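Local coordinates for protein glutathione S-transferase (Cupriavidus metallidurans, PDB 4MK3) that probably acts as a glutathione transferase, conjugating glutathione to electrophilic substrates, and binds a sulfinic acid form of glutathione in the crystal, at residues A[117-122]-A[179-184]; A[158-163]-A[183-188]. All blocks are in the same frame, centred on the assembly; numbering follows the deposited sequence.

Contact 1 of 2, residues A[117-122]-A[179-184]; sequences ALADGL and DVAVGC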
loop_
_atom_site.group_PDB
_atom_site.type_symbol
_atom_site.label_atom_id
_atom_site.label_comp_id
_atom_site.label_asym_id
_atom_site.label_seq_id
_atom_site.Cartn_x
_atom_site.Cartn_y
_atom_site.Cartn_z
ATOM N N ALA A 117 5.649 3.334 4.395
ATOM C CA ALA A 117 5.697 2.298 3.354
ATOM C C ALA A 117 6.668 1.181 3.723
ATOM O O ALA A 117 6.418 0.001 3.419
ATOM C CB ALA A 117 6.043 2.907 2.026
ATOM N N LEU A 118 7.784 1.528 4.335
ATOM C CA LEU A 118 8.749 0.532 4.770
ATOM C C LEU A 118 8.136 -0.378 5.824
ATOM O O LEU A 118 8.249 -1.605 5.752
ATOM C CB LEU A 118 10.003 1.218 5.313
ATOM C CG LEU A 118 11.109 0.338 5.881
ATOM C CD1 LEU A 118 11.573 -0.705 4.872
ATOM C CD2 LEU A 118 12.255 1.215 6.352
ATOM N N ALA A 119 7.493 0.210 6.825
ATOM C CA ALA A 119 6.855 -0.563 7.885
ATOM C C ALA A 119 5.715 -1.429 7.353
ATOM O O ALA A 119 5.604 -2.610 7.678
ATOM C CB ALA A 119 6.366 0.360 8.976
ATOM N N ASP A 120 4.875 -0.840 6.515
ATOM C CA ASP A 120 3.745 -1.560 5.940
ATOM C C ASP A 120 4.263 -2.698 5.058
ATOM O O ASP A 120 3.653 -3.762 4.986
ATOM C CB ASP A 120 2.901 -0.609 5.073
ATOM C CG ASP A 120 1.960 0.312 5.873
ATOM O OD1 ASP A 120 1.969 0.309 7.123
ATOM O OD2 ASP A 120 1.194 1.040 5.205
ATOM N N GLY A 121 5.363 -2.459 4.359
ATOM C CA GLY A 121 5.960 -3.500 3.522
ATOM C C GLY A 121 6.511 -4.669 4.298
ATOM O O GLY A 121 6.418 -5.841 3.865
ATOM N N LEU A 122 7.108 -4.384 5.446
ATOM C CA LEU A 122 7.532 -5.427 6.373
ATOM C C LEU A 122 6.286 -6.242 6.785
ATOM O O LEU A 122 6.295 -7.486 6.733
ATOM C CB LEU A 122 8.244 -4.798 7.578
ATOM C CG LEU A 122 8.824 -5.769 8.597
ATOM C CD1 LEU A 122 9.826 -5.051 9.488
ATOM C CD2 LEU A 122 7.766 -6.433 9.480
ATOM N N ASP A 179 6.917 6.763 13.198
ATOM C CA ASP A 179 7.114 6.027 14.441
ATOM C C ASP A 179 5.958 5.110 14.747
ATOM O O ASP A 179 6.159 3.965 15.172
ATOM C CB ASP A 179 7.331 7.044 15.559
ATOM C CG ASP A 179 8.458 7.972 15.238
ATOM O OD1 ASP A 179 9.636 7.520 15.247
ATOM O OD2 ASP A 179 8.169 9.146 14.921
ATOM N N VAL A 180 4.736 5.602 14.560
ATOM C CA VAL A 180 3.558 4.751 14.759
ATOM C C VAL A 180 3.669 3.473 13.922
ATOM O O VAL A 180 3.484 2.367 14.428
ATOM C CB VAL A 180 2.271 5.508 14.386
ATOM C CG1 VAL A 180 1.054 4.609 14.506
ATOM C CG2 VAL A 180 2.078 6.730 15.245
ATOM N N ALA A 181 3.974 3.650 12.649
ATOM C CA ALA A 181 3.998 2.543 11.704
ATOM C C ALA A 181 5.099 1.543 12.078
ATOM O O ALA A 181 4.877 0.329 12.114
ATOM C CB ALA A 181 4.156 3.072 10.304
ATOM N N VAL A 182 6.291 2.043 12.369
ATOM C CA VAL A 182 7.405 1.187 12.765
ATOM C C VAL A 182 7.105 0.454 14.066
ATOM O O VAL A 182 7.304 -0.756 14.166
ATOM C CB VAL A 182 8.724 1.998 12.856
ATOM C CG1 VAL A 182 9.828 1.157 13.490
ATOM C CG2 VAL A 182 9.137 2.491 11.466
ATOM N N GLY A 183 6.535 1.158 15.044
ATOM C CA GLY A 183 6.184 0.544 16.301
ATOM C C GLY A 183 5.192 -0.593 16.148
ATOM O O GLY A 183 5.263 -1.629 16.816
ATOM N N CYS A 184 4.208 -0.381 15.283
ATOM C CA CYS A 184 3.218 -1.417 15.005
ATOM C C CYS A 184 3.831 -2.648 14.335
ATOM O O CYS A 184 3.457 -3.800 14.650
ATOM C CB CYS A 184 2.076 -0.861 14.156
ATOM S SG CYS A 184 0.956 0.242 15.107
HETATM O O HOH W 1 2.521 0.015 9.972
#
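Segments 117-122 and 179-184 are both helical and run side by side in the same direction, nearly parallel over this short span. Their backbones come closest at A119 and V182, whose CA atoms lie 5.2 Å apart, with the small side chains of A119 and A181 lying between the two helices. The CB of A119 points at the other helix and settles over the peptide link that joins A181 to V182: A119 CB is 3.5 Å from A181 O and 3.8 Å from V182 N. The methyl group thus rests on main chain as much as on side chain. On one flank it meets the other alanine methyl, with A119 CB to A181 CB at 3.7 Å. On the other flank stands V182, with its CG2 branch 4.3 Å from A119 CB; V182 CB does not aim straight across, and this one branch makes the touch.

Beside this apolar patch there is a polar bridge. A single water donates to D120 OD1 at 2.9 Å and to A181 O at 3.2 Å, tying a carboxylate of one helix to a main-chain carbonyl of the other. The second carboxylate oxygen, OD2, is salt-bridged to K36 and R86, so D120 is gripped through both oxygens although buried, and the two positive partners would be expected to favour its charged form. K36, on helix 32-44, also touches A181.

Alanine-mediated close packing of parallel helices here joins 106-134 to 177-192 in the all-helical C-terminal domain of the glutathione transferase fold, with D120 reaching across to helices 32-44 and 85-94 of the thioredoxin-like N-terminal domain.

Contact 2 of 2, residues A[158-163]-A[183-188]; sequences TAMSTG and GCALAY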
loop_
_atom_site.group_PDB
_atom_site.type_symbol
_atom_site.label_atom_id
_atom_site.label_comp_id
_atom_site.label_asym_id
_atom_site.label_seq_id
_atom_site.Cartn_x
_atom_site.Cartn_y
_atom_site.Cartn_z
ATOM N N THR A 158 16.846 -4.151 8.860
ATOM C CA THR A 158 18.150 -3.515 8.744
ATOM C C THR A 158 17.976 -2.072 8.272
ATOM O O THR A 158 18.641 -1.169 8.776
ATOM C CB THR A 158 18.998 -4.262 7.760
ATOM O OG1 THR A 158 19.265 -5.566 8.287
ATOM C CG2 THR A 158 20.330 -3.562 7.533
ATOM N N ALA A 159 17.098 -1.849 7.310
ATOM C CA ALA A 159 16.867 -0.491 6.823
ATOM C C ALA A 159 16.266 0.393 7.902
ATOM O O ALA A 159 16.601 1.576 8.006
ATOM C CB ALA A 159 15.971 -0.498 5.579
ATOM N N MET A 160 15.361 -0.151 8.704
ATOM C CA MET A 160 14.773 0.643 9.780
ATOM C C MET A 160 15.878 1.040 10.761
ATOM O O MET A 160 15.906 2.178 11.234
ATOM C CB MET A 160 13.706 -0.134 10.530
ATOM C CG MET A 160 12.425 -0.359 9.751
ATOM S SD MET A 160 11.333 -1.458 10.681
ATOM C CE MET A 160 9.857 -1.411 9.680
ATOM N N SER A 161 16.756 0.102 11.099
ATOM C CA SER A 161 17.814 0.408 12.042
ATOM C C SER A 161 18.786 1.443 11.429
ATOM O O SER A 161 19.195 2.397 12.103
ATOM C CB SER A 161 18.548 -0.875 12.448
ATOM O OG SER A 161 19.649 -0.616 13.310
ATOM N N THR A 162 19.134 1.274 10.161
ATOM C CA THR A 162 20.029 2.218 9.474
ATOM C C THR A 162 19.396 3.616 9.407
ATOM O O THR A 162 20.060 4.631 9.670
ATOM C CB THR A 162 20.369 1.690 8.085
ATOM O OG1 THR A 162 21.141 0.491 8.242
ATOM C CG2 THR A 162 21.224 2.713 7.300
ATOM N N GLY A 163 18.102 3.656 9.113
ATOM C CA GLY A 163 17.379 4.917 8.969
ATOM C C GLY A 163 17.191 5.659 10.271
ATOM O O GLY A 163 17.299 6.888 10.311
ATOM N N GLY A 183 6.535 1.158 15.044
ATOM C CA GLY A 183 6.184 0.544 16.301
ATOM C C GLY A 183 5.192 -0.593 16.148
ATOM O O GLY A 183 5.263 -1.629 16.816
ATOM N N CYS A 184 4.208 -0.381 15.283
ATOM C CA CYS A 184 3.218 -1.417 15.005
ATOM C C CYS A 184 3.831 -2.648 14.335
ATOM O O CYS A 184 3.457 -3.800 14.650
ATOM C CB CYS A 184 2.076 -0.861 14.156
ATOM S SG CYS A 184 0.956 0.242 15.107
ATOM N N ALA A 185 4.792 -2.410 13.447
ATOM C CA ALA A 185 5.474 -3.483 12.739
ATOM C C ALA A 185 6.330 -4.298 13.708
ATOM O O ALA A 185 6.283 -5.529 13.699
ATOM C CB ALA A 185 6.301 -2.931 11.570
ATOM N N LEU A 186 7.126 -3.624 14.525
ATOM C CA LEU A 186 8.006 -4.339 15.432
ATOM C C LEU A 186 7.220 -5.123 16.475
ATOM O O LEU A 186 7.533 -6.269 16.768
ATOM C CB LEU A 186 8.969 -3.373 16.104
ATOM C CG LEU A 186 9.962 -2.645 15.205
ATOM C CD1 LEU A 186 10.781 -1.672 16.035
ATOM C CD2 LEU A 186 10.844 -3.667 14.480
ATOM N N ALA A 187 6.144 -4.517 16.993
ATOM C CA ALA A 187 5.289 -5.205 17.938
ATOM C C ALA A 187 4.592 -6.412 17.304
ATOM O O ALA A 187 4.346 -7.420 17.970
ATOM C CB ALA A 187 4.236 -4.223 18.509
ATOM N N TYR A 188 4.261 -6.299 16.018
ATOM C CA TYR A 188 3.663 -7.432 15.320
ATOM C C TYR A 188 4.628 -8.608 15.225
ATOM O O TYR A 188 4.234 -9.756 15.425
ATOM C CB TYR A 188 3.165 -7.047 13.932
ATOM C CG TYR A 188 2.418 -8.165 13.263
ATOM C CD1 TYR A 188 1.138 -8.511 13.668
ATOM C CD2 TYR A 188 2.970 -8.862 12.202
ATOM C CE1 TYR A 188 0.445 -9.541 13.051
ATOM C CE2 TYR A 188 2.283 -9.870 11.583
ATOM C CZ TYR A 188 1.019 -10.195 12.001
ATOM O OH TYR A 188 0.317 -11.234 11.395
#
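M160 reaches across to A185 and L186 from helix 143-164, joining it to helix 177-192 within the helical C-terminal domain of the glutathione transferase fold. The two short segments run in opposite directions and do not approach at the backbone: M160 CA and L186 CA, the nearest pair, are 10.1 Å apart. A long side chain has to span that gap. M160 does so almost fully stretched, with CG-SD anti to CA-CB (chi2 173°) and CE anti to CB (chi3 174°), which carries the sulfur and the terminal methyl far from their own helix.

The last two atoms of the side chain meet different partners. Its methyl touches the methyl of the alanine, M160 CE to A185 CB at 4.3 Å, while the sulfur lies alongside one branch of the leucine, M160 SD to L186 CD2 at 4.4 Å. L186 leans out to meet it, and its other branch, CD1, is turned away from the sulfur. These are light, purely apolar touches, with the three side chains all buried.

Other helices close in around them. L118 and L122 of helix 106-134 pack on M160, and L186 also lies against F208 and Q209 of helix 203-212. S161, one position along from M160, hydrogen-bonds through its OG to N204 OD1, linking helix 143-164 to helix 203-212 as well.

The outward face of helix 143-164 has its own polar detail. T158 O accepts twice from T162, from the backbone N at 2.9 Å and from the side chain, where T162 OG1 donates at 3.0 Å from above the carbonyl plane, 39° out of it, with a C=O...OG1 angle of 141°.

Overall arrangement
Contact 1 and contact 2 lie next to each other in the helical C-terminal domain, their centres 6 Å apart, and share G183 and C184 of helix 177-192. Along the chain, helix 106-134 is followed by 143-164 and then by 177-192, which both earlier helices meet. M160 of helix 143-164 is packed by both other helices: its CE, besides reaching 183-188, lies 3.6 Å from A119 CA, so the two contacts merge into one apolar core. The centre of contact 1 is nearer the chain centre, about 5 Å away against about 11 Å for that of contact 2. Bound glutathione sulfinic acid lies about 10 Å from the A181 side chain, so this core lies near the ligand pocket without being part of it.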